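Local coordinates for L-isoleucine-4-hydroxylase (Bacillus thuringiensis, PDB 6LNH), which catalyses the iron- and 2-oxoglutarate-dependent hydroxylation of L-isoleucine to (4S)-4-hydroxy-L-isoleucine, and also acts on several related amino acids, at residues C[72-77]-C[144-149]; C[172-177]-C[244-249]; C[154-159]-C[226-231]. All blocks are in the same frame, centred on the assembly; numbering follows the deposited sequence.

Interaction 1: residues C[72-77]-C[144-149]; sequences YSRYIK and DLIIGL
Ile146 meets Arg74 and Ile76 on one face of the sheet, using a different branch for each. Its CG2 touches Arg74 CD at 3.6 Å, and its CD1 packs on Ile76 CG1 at 3.8 Å. The two isoleucines lie side by side and point the same way, whereas Arg74 crosses Ile146 at a slant. In Arg74, CG sits between the backbone N and the carbonyl carbon (chi1 53°). From there the chain runs extended to NE, and the guanidinium ends up beside Tyr72. NH1 makes a weak in-plane hydrogen bond to Tyr72 OH at 3.3 Å. The stronger partners of this group are Asp87 and Asp91, which form salt bridges with it. The Tyr72 ring reaches over to the other strand, with CE1 4.0 Å from Gly148 CA and CD1 3.4 Å from Leu149 O. Gly148 faces Arg74 in a non-hydrogen-bonded pair whose CA atoms are 4.2 Å apart.

On the other face, Tyr75 stands beside Ile147, and its ring crosses Leu149. Leu149 CD1 reaches the edge of the Tyr75 ring, 4.0 Å from CD2. The strands are antiparallel neighbours in the large sheet. Six backbone hydrogen bonds join them, two each at the Ser73-Leu149, Tyr75-Ile147 and Lys77-Leu145 pairs.

Strand 84-86 flanks strand 68-77, and strand 236-247 flanks strand 145-156. Helix 120-134 packs on the face that carries Leu145, Ile147 and Leu149, through Phe134, Thr130 and Val126.

Interaction 2: residues C[172-177]-C[244-249]; sequences DDEPVV and TFSYKE
Glu174 carries its CG beside the backbone N, then bends at chi2 (86°). This folds the chain across Thr244, with CG 3.6 Å from Thr244 CB. In Thr244, OG1 sits between the backbone N and the carbonyl carbon (chi1 73°), which leaves CG2 to meet Val177 CG2 at 3.7 Å. These two side chains lie alongside each other and point the same way. A water spans the polar ends: it donates to Glu174 OE2 at 2.9 Å and is hydrogen-bonded to Thr244 OG1 at 2.7 Å. Tyr92 OH also bonds to OE2, so two partners hold this carboxylate oxygen. Ser246 CB touches the same Glu174 CG, at 3.7 Å.

The backbones join by one hydrogen bond, from Phe245 N to Val176 O (2.9 Å, 160° at the hydrogen). Val176 O also lies in the plane of the Phe245 ring, at its edge. Strand pairing begins at Val176. Just before it, in the loop, Pro175 CD rests 3.3 Å from Phe245 O.

Asp172 opens the segment 172-177, in the loop that leads into strand 176-184. It binds the iron together with His170 and His223. This is the two-histidine, one-carboxylate facial triad of the 2-oxoglutarate dioxygenases. As in that family, it sits on a double-stranded beta-helix, the cupin-type jelly roll.

Interaction 3: residues C[154-159]-C[226-231]; sequences YKATKE and TPLGTE
Ala156 CB presses on the backbone of Leu228, 3.3 Å from Leu228 O, and also touches Leu228 CG at 4.0 Å. The leucine reaches further back along the first segment, where its CD2 lies 4.0 Å from Tyr154 CB. Beyond Ala156, the methyl CG2 of Thr230 packs against the chain, 3.6 Å from Thr157 C. Lys158 CG then lies 3.6 Å from Thr230 O. One water bridges the backbones, donating to Thr157 O at 3.0 Å and accepting from Thr230 N at 3.1 Å.

In the next shell, Thr230 OG1 lies opposite the backbone N (chi1 -176°) and is hydrogen-bonded to Thr187 O and Cys232 N. CG2, between the backbone N and the carbonyl carbon, is thereby turned to segment 154-159. Backbone bonds to Arg238 and Ala236 hold Tyr154 and Ala156 in the large sheet. Glu231 OE2 bonds to Ser207 N of a second subunit.

The touching parts, Tyr154 to Lys158 and Leu228 to Glu231, run 26° apart, yet no direct hydrogen bond joins them. The large and small sheets meet here through methyl and aliphatic groups set against side chains and backbone, with one bridging water.

Going from the N terminus, interaction 1 is complete first. It closes the loop that runs from strand 68-77 through helix 120-134 to strand 145-156. Interaction 3 opens at the far end of that same strand, 154-159. Interaction 2 opens next at 172-177. Segment 226-231 then closes interaction 3, and 244-249 closes interaction 2, so these two loops cross. Interactions 1 and 2 touch where strands 145-156 and 236-247 are neighbours, with a probable hydrogen bond between Ile146 N and Ser246 O. Both lie in the large sheet. Interaction 3, about 30 Å from interaction 1 between centres, ties that sheet to the smaller one.

Interaction 1: residues C[72-77]-C[144-149]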
ATOM      1  N   TYR C  72       7.413 -30.033   6.050  1.00 38.58           N
ATOM      2  CA  TYR C  72       8.552 -30.029   6.953  1.00 36.99           C
ATOM      3  C   TYR C  72       9.569 -31.072   6.518  1.00 39.30           C
ATOM      4  O   TYR C  72       9.206 -32.192   6.149  1.00 38.55           O
ATOM      5  CB  TYR C  72       8.081 -30.285   8.393  1.00 37.59           C
ATOM      6  CG  TYR C  72       9.162 -30.541   9.422  1.00 37.42           C
ATOM      7  CD1 TYR C  72      10.136 -29.589   9.689  1.00 32.27           C
ATOM      8  CD2 TYR C  72       9.175 -31.717  10.163  1.00 37.91           C
ATOM      9  CE1 TYR C  72      11.110 -29.813  10.648  1.00 35.28           C
ATOM     10  CE2 TYR C  72      10.143 -31.950  11.122  1.00 37.86           C
ATOM     11  CZ  TYR C  72      11.109 -30.996  11.360  1.00 40.90           C
ATOM     12  OH  TYR C  72      12.075 -31.224  12.314  1.00 41.16           O
ATOM     13  N   SER C  73      10.841 -30.687   6.569  1.00 33.65           N
ATOM     14  CA  SER C  73      11.955 -31.603   6.378  1.00 38.73           C
ATOM     15  C   SER C  73      13.119 -31.077   7.200  1.00 38.86           C
ATOM     16  O   SER C  73      13.183 -29.888   7.526  1.00 37.78           O
ATOM     17  CB  SER C  73      12.344 -31.732   4.899  1.00 39.07           C
ATOM     18  OG  SER C  73      11.331 -32.392   4.158  1.00 39.17           O
ATOM     19  N   ARG C  74      14.044 -31.970   7.535  1.00 38.09           N
ATOM     20  CA  ARG C  74      15.151 -31.605   8.404  1.00 39.99           C
ATOM     21  C   ARG C  74      16.420 -32.329   7.981  1.00 43.69           C
ATOM     22  O   ARG C  74      16.375 -33.418   7.402  1.00 39.66           O
ATOM     23  CB  ARG C  74      14.836 -31.916   9.875  1.00 42.28           C
ATOM     24  CG  ARG C  74      14.387 -33.341  10.131  1.00 47.30           C
ATOM     25  CD  ARG C  74      14.352 -33.632  11.620  1.00 50.05           C
ATOM     26  NE  ARG C  74      14.000 -35.017  11.906  1.00 49.96           N
ATOM     27  CZ  ARG C  74      12.840 -35.398  12.431  1.00 53.22           C
ATOM     28  NH1 ARG C  74      11.919 -34.496  12.739  1.00 48.67           N
ATOM     29  NH2 ARG C  74      12.606 -36.683  12.659  1.00 53.91           N
ATOM     30  N   TYR C  75      17.553 -31.706   8.285  1.00 42.60           N
ATOM     31  CA  TYR C  75      18.866 -32.303   8.109  1.00 42.78           C
ATOM     32  C   TYR C  75      19.452 -32.627   9.476  1.00 47.18           C
ATOM     33  O   TYR C  75      19.127 -31.982  10.478  1.00 47.50           O
ATOM     34  CB  TYR C  75      19.810 -31.365   7.352  1.00 42.98           C
ATOM     35  CG  TYR C  75      19.398 -31.092   5.923  1.00 47.99           C
ATOM     36  CD1 TYR C  75      19.732 -31.973   4.903  1.00 47.33           C
ATOM     37  CD2 TYR C  75      18.680 -29.950   5.593  1.00 47.36           C
ATOM     38  CE1 TYR C  75      19.361 -31.728   3.595  1.00 47.07           C
ATOM     39  CE2 TYR C  75      18.304 -29.695   4.286  1.00 52.44           C
ATOM     40  CZ  TYR C  75      18.648 -30.587   3.292  1.00 48.75           C
ATOM     41  OH  TYR C  75      18.275 -30.337   1.991  1.00 52.85           O
ATOM     42  N   ILE C  76      20.324 -33.629   9.513  1.00 43.28           N
ATOM     43  CA  ILE C  76      21.056 -33.997  10.720  1.00 45.05           C
ATOM     44  C   ILE C  76      22.528 -33.701  10.490  1.00 43.39           C
ATOM     45  O   ILE C  76      23.100 -34.109   9.472  1.00 50.50           O
ATOM     46  CB  ILE C  76      20.849 -35.480  11.082  1.00 48.29           C
ATOM     47  CG1 ILE C  76      19.361 -35.815  11.171  1.00 46.85           C
ATOM     48  CG2 ILE C  76      21.552 -35.811  12.391  1.00 44.14           C
ATOM     49  CD1 ILE C  76      19.072 -37.305  11.185  1.00 46.30           C
ATOM     50  N   LYS C  77      23.140 -32.993  11.434  1.00 39.40           N
ATOM     51  CA  LYS C  77      24.574 -32.719  11.409  1.00 43.42           C
ATOM     52  C   LYS C  77      25.183 -33.380  12.640  1.00 43.19           C
ATOM     53  O   LYS C  77      25.091 -32.843  13.748  1.00 44.08           O
ATOM     54  CB  LYS C  77      24.846 -31.217  11.380  1.00 43.75           C
ATOM     55  CG  LYS C  77      26.298 -30.833  11.634  1.00 43.13           C
ATOM     56  CD  LYS C  77      27.215 -31.359  10.542  1.00 46.85           C
ATOM     57  CE  LYS C  77      28.646 -30.888  10.751  1.00 46.66           C
ATOM     58  NZ  LYS C  77      29.258 -31.481  11.973  1.00 52.85           N
ATOM     59  N   ASP C 144      24.742 -33.003  18.648  1.00 48.60           N
ATOM     60  CA  ASP C 144      24.189 -33.318  17.333  1.00 44.48           C
ATOM     61  C   ASP C 144      23.037 -32.370  16.994  1.00 49.16           C
ATOM     62  O   ASP C 144      22.090 -32.233  17.775  1.00 48.27           O
ATOM     63  CB  ASP C 144      23.738 -34.775  17.302  1.00 44.91           C
ATOM     64  CG  ASP C 144      24.901 -35.740  17.455  1.00 51.46           C
ATOM     65  OD1 ASP C 144      25.984 -35.450  16.900  1.00 51.82           O
ATOM     66  OD2 ASP C 144      24.749 -36.769  18.146  1.00 50.08           O
ATOM     67  N   LEU C 145      23.116 -31.710  15.839  1.00 46.65           N
ATOM     68  CA  LEU C 145      22.155 -30.680  15.455  1.00 45.14           C
ATOM     69  C   LEU C 145      21.098 -31.155  14.463  1.00 45.49           C
ATOM     70  O   LEU C 145      21.393 -31.900  13.525  1.00 42.99           O
ATOM     71  CB  LEU C 145      22.872 -29.476  14.852  1.00 48.70           C
ATOM     72  CG  LEU C 145      23.365 -28.438  15.848  1.00 54.91           C
ATOM     73  CD1 LEU C 145      24.728 -28.806  16.401  1.00 56.82           C
ATOM     74  CD2 LEU C 145      23.380 -27.081  15.183  1.00 58.44           C
ATOM     75  N   ILE C 146      19.862 -30.717  14.696  1.00 44.99           N
ATOM     76  CA  ILE C 146      18.763 -30.822  13.740  1.00 42.40           C
ATOM     77  C   ILE C 146      18.574 -29.460  13.080  1.00 36.01           C
ATOM     78  O   ILE C 146      18.336 -28.460  13.767  1.00 38.66           O
ATOM     79  CB  ILE C 146      17.468 -31.286  14.424  1.00 42.49           C
ATOM     80  CG1 ILE C 146      17.654 -32.672  15.042  1.00 46.26           C
ATOM     81  CG2 ILE C 146      16.313 -31.272  13.437  1.00 39.40           C
ATOM     82  CD1 ILE C 146      18.090 -33.732  14.045  1.00 47.79           C
ATOM     83  N   ILE C 147      18.692 -29.407  11.755  1.00 41.35           N
ATOM     84  CA  ILE C 147      18.420 -28.196  10.985  1.00 36.04           C
ATOM     85  C   ILE C 147      17.052 -28.382  10.338  1.00 38.10           C
ATOM     86  O   ILE C 147      16.917 -29.090   9.336  1.00 36.43           O
ATOM     87  CB  ILE C 147      19.510 -27.916   9.947  1.00 37.62           C
ATOM     88  CG1 ILE C 147      20.847 -27.656  10.640  1.00 37.57           C
ATOM     89  CG2 ILE C 147      19.125 -26.719   9.083  1.00 35.31           C
ATOM     90  CD1 ILE C 147      22.003 -27.474   9.682  1.00 46.77           C
ATOM     91  N   GLY C 148      16.030 -27.742  10.903  1.00 30.63           N
ATOM     92  CA  GLY C 148      14.670 -27.908  10.420  1.00 30.89           C
ATOM     93  C   GLY C 148      14.281 -26.867   9.381  1.00 37.48           C
ATOM     94  O   GLY C 148      14.653 -25.700   9.478  1.00 33.13           O
ATOM     95  N   LEU C 149      13.524 -27.315   8.383  1.00 36.18           N
ATOM     96  CA  LEU C 149      13.030 -26.459   7.311  1.00 36.93           C
ATOM     97  C   LEU C 149      11.513 -26.543   7.293  1.00 34.21           C
ATOM     98  O   LEU C 149      10.950 -27.626   7.097  1.00 33.91           O
ATOM     99  CB  LEU C 149      13.609 -26.874   5.957  1.00 36.46           C
ATOM    100  CG  LEU C 149      14.979 -26.300   5.586  1.00 40.45           C
ATOM    101  CD1 LEU C 149      16.088 -27.014   6.344  1.00 36.44           C
ATOM    102  CD2 LEU C 149      15.202 -26.391   4.085  1.00 37.06           C
TER

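Interaction 2: residues C[172-177]-C[244-249]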
ATOM      1  N   ASP C 172       9.984 -19.598  20.440  1.00 43.20           N
ATOM      2  CA  ASP C 172       9.943 -20.857  19.661  1.00 41.67           C
ATOM      3  C   ASP C 172      10.730 -21.933  20.409  1.00 37.00           C
ATOM      4  O   ASP C 172      11.555 -21.576  21.271  1.00 33.39           O
ATOM      5  CB  ASP C 172      10.510 -20.651  18.255  1.00 41.02           C
ATOM      6  CG  ASP C 172       9.652 -19.758  17.378  1.00 38.31           C
ATOM      7  OD1 ASP C 172       8.485 -19.520  17.747  1.00 42.89           O
ATOM      8  OD2 ASP C 172      10.160 -19.306  16.333  1.00 42.41           O
ATOM      9  N   ASP C 173      10.483 -23.197  20.073  1.00 30.96           N
ATOM     10  CA  ASP C 173      11.181 -24.305  20.723  1.00 43.56           C
ATOM     11  C   ASP C 173      12.679 -24.285  20.450  1.00 38.83           C
ATOM     12  O   ASP C 173      13.471 -24.676  21.315  1.00 38.62           O
ATOM     13  CB  ASP C 173      10.585 -25.642  20.270  1.00 47.02           C
ATOM     14  CG  ASP C 173       9.199 -25.890  20.838  1.00 49.04           C
ATOM     15  OD1 ASP C 173       8.852 -25.258  21.856  1.00 46.37           O
ATOM     16  OD2 ASP C 173       8.456 -26.719  20.268  1.00 51.93           O
ATOM     17  N   GLU C 174      13.086 -23.847  19.264  1.00 41.69           N
ATOM     18  CA  GLU C 174      14.470 -23.893  18.800  1.00 41.45           C
ATOM     19  C   GLU C 174      15.219 -22.621  19.193  1.00 40.82           C
ATOM     20  O   GLU C 174      14.685 -21.516  19.053  1.00 43.74           O
ATOM     21  CB  GLU C 174      14.520 -24.075  17.289  1.00 36.90           C
ATOM     22  CG  GLU C 174      13.830 -25.346  16.808  1.00 35.89           C
ATOM     23  CD  GLU C 174      12.339 -25.150  16.588  1.00 43.59           C
ATOM     24  OE1 GLU C 174      11.854 -24.017  16.789  1.00 44.74           O
ATOM     25  OE2 GLU C 174      11.651 -26.126  16.219  1.00 45.26           O
ATOM     26  N   PRO C 175      16.452 -22.763  19.686  1.00 40.31           N
ATOM     27  CA  PRO C 175      17.202 -21.579  20.141  1.00 35.42           C
ATOM     28  C   PRO C 175      17.512 -20.568  19.046  1.00 39.56           C
ATOM     29  O   PRO C 175      17.688 -19.383  19.356  1.00 45.12           O
ATOM     30  CB  PRO C 175      18.487 -22.179  20.736  1.00 35.00           C
ATOM     31  CG  PRO C 175      18.550 -23.590  20.220  1.00 39.07           C
ATOM     32  CD  PRO C 175      17.135 -24.022  20.022  1.00 36.15           C
ATOM     33  N   VAL C 176      17.598 -20.983  17.784  1.00 36.31           N
ATOM     34  CA  VAL C 176      17.834 -20.066  16.673  1.00 35.06           C
ATOM     35  C   VAL C 176      16.876 -20.416  15.544  1.00 37.17           C
ATOM     36  O   VAL C 176      16.834 -21.567  15.094  1.00 35.73           O
ATOM     37  CB  VAL C 176      19.292 -20.116  16.171  1.00 38.67           C
ATOM     38  CG1 VAL C 176      19.496 -19.113  15.041  1.00 33.69           C
ATOM     39  CG2 VAL C 176      20.271 -19.842  17.303  1.00 38.56           C
ATOM     40  N   VAL C 177      16.114 -19.423  15.085  1.00 36.39           N
ATOM     41  CA  VAL C 177      15.122 -19.602  14.032  1.00 33.87           C
ATOM     42  C   VAL C 177      15.308 -18.505  12.992  1.00 37.13           C
ATOM     43  O   VAL C 177      15.413 -17.325  13.343  1.00 35.08           O
ATOM     44  CB  VAL C 177      13.686 -19.579  14.595  1.00 38.30           C
ATOM     45  CG1 VAL C 177      12.664 -19.452  13.472  1.00 33.76           C
ATOM     46  CG2 VAL C 177      13.421 -20.825  15.423  1.00 36.35           C
ATOM     47  N   THR C 244      15.307 -23.660  11.258  1.00 35.37           N
ATOM     48  CA  THR C 244      15.516 -23.733  12.696  1.00 41.14           C
ATOM     49  C   THR C 244      16.704 -24.624  13.032  1.00 40.26           C
ATOM     50  O   THR C 244      17.010 -25.581  12.314  1.00 34.15           O
ATOM     51  CB  THR C 244      14.264 -24.260  13.402  1.00 39.22           C
ATOM     52  OG1 THR C 244      14.133 -25.665  13.157  1.00 36.06           O
ATOM     53  CG2 THR C 244      13.024 -23.544  12.886  1.00 36.46           C
ATOM     54  N   PHE C 245      17.382 -24.286  14.128  1.00 40.92           N
ATOM     55  CA  PHE C 245      18.523 -25.046  14.627  1.00 42.99           C
ATOM     56  C   PHE C 245      18.244 -25.485  16.059  1.00 42.58           C
ATOM     57  O   PHE C 245      18.082 -24.642  16.949  1.00 41.28           O
ATOM     58  CB  PHE C 245      19.804 -24.212  14.535  1.00 43.71           C
ATOM     59  CG  PHE C 245      20.150 -23.803  13.130  1.00 47.45           C
ATOM     60  CD1 PHE C 245      19.453 -22.786  12.493  1.00 41.25           C
ATOM     61  CD2 PHE C 245      21.152 -24.457  12.434  1.00 48.28           C
ATOM     62  CE1 PHE C 245      19.755 -22.422  11.198  1.00 38.38           C
ATOM     63  CE2 PHE C 245      21.459 -24.094  11.138  1.00 42.88           C
ATOM     64  CZ  PHE C 245      20.760 -23.076  10.520  1.00 44.49           C
ATOM     65  N   SER C 246      18.186 -26.801  16.275  1.00 37.94           N
ATOM     66  CA  SER C 246      17.973 -27.374  17.599  1.00 40.98           C
ATOM     67  C   SER C 246      18.775 -28.665  17.736  1.00 43.18           C
ATOM     68  O   SER C 246      19.336 -29.182  16.767  1.00 40.80           O
ATOM     69  CB  SER C 246      16.483 -27.616  17.874  1.00 34.62           C
ATOM     70  OG  SER C 246      15.936 -28.542  16.954  1.00 41.06           O
ATOM     71  N   TYR C 247      18.833 -29.173  18.966  1.00 38.46           N
ATOM     72  CA  TYR C 247      19.636 -30.343  19.307  1.00 45.51           C
ATOM     73  C   TYR C 247      18.889 -31.641  19.033  1.00 42.16           C
ATOM     74  O   TYR C 247      17.671 -31.724  19.218  1.00 45.67           O
ATOM     75  CB  TYR C 247      20.044 -30.302  20.778  1.00 43.71           C
ATOM     76  CG  TYR C 247      20.825 -29.069  21.134  1.00 46.94           C
ATOM     77  CD1 TYR C 247      21.944 -28.710  20.400  1.00 45.47           C
ATOM     78  CD2 TYR C 247      20.448 -28.262  22.199  1.00 45.82           C
ATOM     79  CE1 TYR C 247      22.669 -27.583  20.714  1.00 51.79           C
ATOM     80  CE2 TYR C 247      21.170 -27.130  22.523  1.00 49.94           C
ATOM     81  CZ  TYR C 247      22.279 -26.796  21.774  1.00 50.06           C
ATOM     82  OH  TYR C 247      23.004 -25.672  22.087  1.00 57.45           O
ATOM     83  N   LYS C 248      19.636 -32.654  18.581  1.00 40.97           N
ATOM     84  CA  LYS C 248      19.041 -33.952  18.268  1.00 46.33           C
ATOM     85  C   LYS C 248      18.585 -34.698  19.518  1.00 49.36           C
ATOM     86  O   LYS C 248      17.556 -35.384  19.497  1.00 51.71           O
ATOM     87  CB  LYS C 248      20.037 -34.811  17.496  1.00 46.27           C
ATOM     88  CG  LYS C 248      19.431 -36.063  16.896  1.00 40.43           C
ATOM     89  CD  LYS C 248      20.326 -36.637  15.818  1.00 47.80           C
ATOM     90  CE  LYS C 248      19.621 -37.751  15.067  1.00 47.68           C
ATOM     91  NZ  LYS C 248      19.469 -38.963  15.917  1.00 48.26           N
ATOM     92  N   GLU C 249      19.322 -34.570  20.616  1.00 46.75           N
ATOM     93  CA  GLU C 249      18.949 -35.238  21.864  1.00 60.01           C
ATOM     94  C   GLU C 249      19.632 -34.597  23.067  1.00 61.46           C
ATOM     95  O   GLU C 249      19.100 -33.665  23.673  1.00 57.39           O
ATOM     96  CB  GLU C 249      19.316 -36.727  21.785  1.00 53.37           C
ATOM     97  CG  GLU C 249      18.301 -37.688  22.388  1.00 67.21           C
ATOM     98  CD  GLU C 249      18.896 -39.060  22.661  1.00 74.95           C
ATOM     99  OE1 GLU C 249      20.070 -39.129  23.083  1.00 78.48           O
ATOM    100  OE2 GLU C 249      18.192 -40.071  22.448  1.00 64.80           O
TER
HETATM  101  O   HOH W   1      11.741 -26.935  13.408  1.00 37.69           O

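Interaction 3: residues C[154-159]-C[226-231]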
ATOM      1  N   TYR C 154       0.477 -19.253   4.722  1.00 45.08           N
ATOM      2  CA  TYR C 154      -0.696 -18.809   5.460  1.00 40.12           C
ATOM      3  C   TYR C 154      -1.762 -18.369   4.469  1.00 43.83           C
ATOM      4  O   TYR C 154      -1.467 -17.671   3.494  1.00 42.30           O
ATOM      5  CB  TYR C 154      -0.341 -17.666   6.412  1.00 39.58           C
ATOM      6  CG  TYR C 154       0.632 -18.084   7.489  1.00 41.53           C
ATOM      7  CD1 TYR C 154       2.000 -18.006   7.272  1.00 39.17           C
ATOM      8  CD2 TYR C 154       0.186 -18.576   8.710  1.00 44.99           C
ATOM      9  CE1 TYR C 154       2.898 -18.393   8.244  1.00 40.47           C
ATOM     10  CE2 TYR C 154       1.079 -18.964   9.692  1.00 47.58           C
ATOM     11  CZ  TYR C 154       2.431 -18.873   9.452  1.00 50.43           C
ATOM     12  OH  TYR C 154       3.318 -19.261  10.428  1.00 51.17           O
ATOM     13  N   LYS C 155      -3.001 -18.770   4.719  1.00 44.69           N
ATOM     14  CA  LYS C 155      -4.098 -18.462   3.815  1.00 42.45           C
ATOM     15  C   LYS C 155      -5.166 -17.709   4.587  1.00 50.56           C
ATOM     16  O   LYS C 155      -5.655 -18.189   5.615  1.00 45.95           O
ATOM     17  CB  LYS C 155      -4.666 -19.738   3.190  1.00 44.34           C
ATOM     18  CG  LYS C 155      -3.594 -20.639   2.584  1.00 54.28           C
ATOM     19  CD  LYS C 155      -4.174 -21.928   2.030  1.00 57.37           C
ATOM     20  CE  LYS C 155      -4.156 -23.032   3.074  1.00 62.64           C
ATOM     21  NZ  LYS C 155      -4.639 -24.325   2.514  1.00 74.38           N
ATOM     22  N   ALA C 156      -5.529 -16.537   4.084  1.00 42.19           N
ATOM     23  CA  ALA C 156      -6.512 -15.689   4.726  1.00 42.49           C
ATOM     24  C   ALA C 156      -7.608 -15.348   3.734  1.00 44.63           C
ATOM     25  O   ALA C 156      -7.362 -15.184   2.536  1.00 44.68           O
ATOM     26  CB  ALA C 156      -5.881 -14.401   5.265  1.00 40.68           C
ATOM     27  N   THR C 157      -8.823 -15.252   4.252  1.00 44.35           N
ATOM     28  CA  THR C 157      -9.983 -14.891   3.462  1.00 46.15           C
ATOM     29  C   THR C 157     -10.788 -13.892   4.277  1.00 47.73           C
ATOM     30  O   THR C 157     -10.553 -13.709   5.475  1.00 45.11           O
ATOM     31  CB  THR C 157     -10.810 -16.124   3.067  1.00 49.27           C
ATOM     32  OG1 THR C 157     -11.609 -15.820   1.917  1.00 62.40           O
ATOM     33  CG2 THR C 157     -11.712 -16.560   4.196  1.00 49.34           C
ATOM     34  N   LYS C 158     -11.720 -13.209   3.611  1.00 46.57           N
ATOM     35  CA  LYS C 158     -12.500 -12.186   4.299  1.00 48.20           C
ATOM     36  C   LYS C 158     -13.297 -12.761   5.464  1.00 50.03           C
ATOM     37  O   LYS C 158     -13.508 -12.071   6.467  1.00 48.72           O
ATOM     38  CB  LYS C 158     -13.432 -11.478   3.319  1.00 52.22           C
ATOM     39  CG  LYS C 158     -13.624 -10.002   3.626  1.00 55.80           C
ATOM     40  CD  LYS C 158     -14.860  -9.463   2.935  1.00 57.28           C
ATOM     41  CE  LYS C 158     -14.915  -9.952   1.499  1.00 65.27           C
ATOM     42  NZ  LYS C 158     -15.793  -9.110   0.644  1.00 69.50           N
ATOM     43  N   GLU C 159     -13.732 -14.019   5.370  1.00 48.94           N
ATOM     44  CA  GLU C 159     -14.529 -14.606   6.442  1.00 53.91           C
ATOM     45  C   GLU C 159     -13.695 -15.367   7.459  1.00 53.97           C
ATOM     46  O   GLU C 159     -14.177 -15.618   8.572  1.00 49.83           O
ATOM     47  CB  GLU C 159     -15.558 -15.615   5.892  1.00 54.75           C
ATOM     48  CG  GLU C 159     -16.635 -15.151   4.906  1.00 66.16           C
ATOM     49  CD  GLU C 159     -16.100 -14.416   3.693  1.00 72.94           C
ATOM     50  OE1 GLU C 159     -15.172 -14.940   3.036  1.00 65.60           O
ATOM     51  OE2 GLU C 159     -16.646 -13.338   3.370  1.00 73.10           O
ATOM     52  N   THR C 226       1.571 -10.875  13.676  1.00 35.97           N
ATOM     53  CA  THR C 226       0.203 -10.391  13.629  1.00 35.94           C
ATOM     54  C   THR C 226      -0.638 -11.264  12.692  1.00 33.95           C
ATOM     55  O   THR C 226      -0.116 -11.827  11.724  1.00 35.33           O
ATOM     56  CB  THR C 226       0.231  -8.922  13.183  1.00 41.27           C
ATOM     57  OG1 THR C 226       0.711  -8.108  14.264  1.00 45.30           O
ATOM     58  CG2 THR C 226      -1.118  -8.407  12.697  1.00 47.03           C
ATOM     59  N   PRO C 227      -1.935 -11.428  12.978  1.00 35.02           N
ATOM     60  CA  PRO C 227      -2.791 -12.226  12.092  1.00 37.45           C
ATOM     61  C   PRO C 227      -2.781 -11.699  10.665  1.00 35.56           C
ATOM     62  O   PRO C 227      -2.509 -10.527  10.403  1.00 34.18           O
ATOM     63  CB  PRO C 227      -4.182 -12.092  12.726  1.00 34.52           C
ATOM     64  CG  PRO C 227      -3.904 -11.801  14.159  1.00 40.13           C
ATOM     65  CD  PRO C 227      -2.680 -10.936  14.152  1.00 32.19           C
ATOM     66  N   LEU C 228      -3.084 -12.596   9.731  1.00 36.35           N
ATOM     67  CA  LEU C 228      -3.150 -12.265   8.315  1.00 39.53           C
ATOM     68  C   LEU C 228      -4.606 -12.113   7.894  1.00 36.81           C
ATOM     69  O   LEU C 228      -5.430 -12.989   8.174  1.00 40.11           O
ATOM     70  CB  LEU C 228      -2.468 -13.344   7.472  1.00 35.39           C
ATOM     71  CG  LEU C 228      -2.213 -12.980   6.010  1.00 37.16           C
ATOM     72  CD1 LEU C 228      -1.100 -11.950   5.910  1.00 35.58           C
ATOM     73  CD2 LEU C 228      -1.881 -14.216   5.190  1.00 38.84           C
ATOM     74  N   GLY C 229      -4.918 -11.001   7.231  1.00 39.34           N
ATOM     75  CA  GLY C 229      -6.270 -10.727   6.792  1.00 39.96           C
ATOM     76  C   GLY C 229      -6.308 -10.253   5.354  1.00 41.54           C
ATOM     77  O   GLY C 229      -5.277 -10.062   4.703  1.00 44.33           O
ATOM     78  N   THR C 230      -7.535 -10.070   4.872  1.00 43.26           N
ATOM     79  CA  THR C 230      -7.807  -9.439   3.591  1.00 44.91           C
ATOM     80  C   THR C 230      -9.212  -8.860   3.655  1.00 45.92           C
ATOM     81  O   THR C 230     -10.116  -9.476   4.231  1.00 45.04           O
ATOM     82  CB  THR C 230      -7.673 -10.435   2.426  1.00 43.13           C
ATOM     83  OG1 THR C 230      -7.857  -9.755   1.176  1.00 45.99           O
ATOM     84  CG2 THR C 230      -8.699 -11.557   2.549  1.00 39.02           C
ATOM     85  N   GLU C 231      -9.377  -7.657   3.111  1.00 46.70           N
ATOM     86  CA  GLU C 231     -10.694  -7.101   2.843  1.00 52.47           C
ATOM     87  C   GLU C 231     -11.135  -7.333   1.405  1.00 50.64           C
ATOM     88  O   GLU C 231     -12.024  -6.635   0.917  1.00 49.94           O
ATOM     89  CB  GLU C 231     -10.703  -5.614   3.186  1.00 53.88           C
ATOM     90  CG  GLU C 231     -10.644  -5.342   4.690  1.00 56.63           C
ATOM     91  CD  GLU C 231     -10.379  -3.887   4.998  1.00 61.69           C
ATOM     92  OE1 GLU C 231      -9.943  -3.176   4.071  1.00 53.22           O
ATOM     93  OE2 GLU C 231     -10.606  -3.452   6.152  1.00 59.54           O
TER
HETATM   94  O   HOH W   2      -9.438 -11.352   6.921  1.00 39.51           O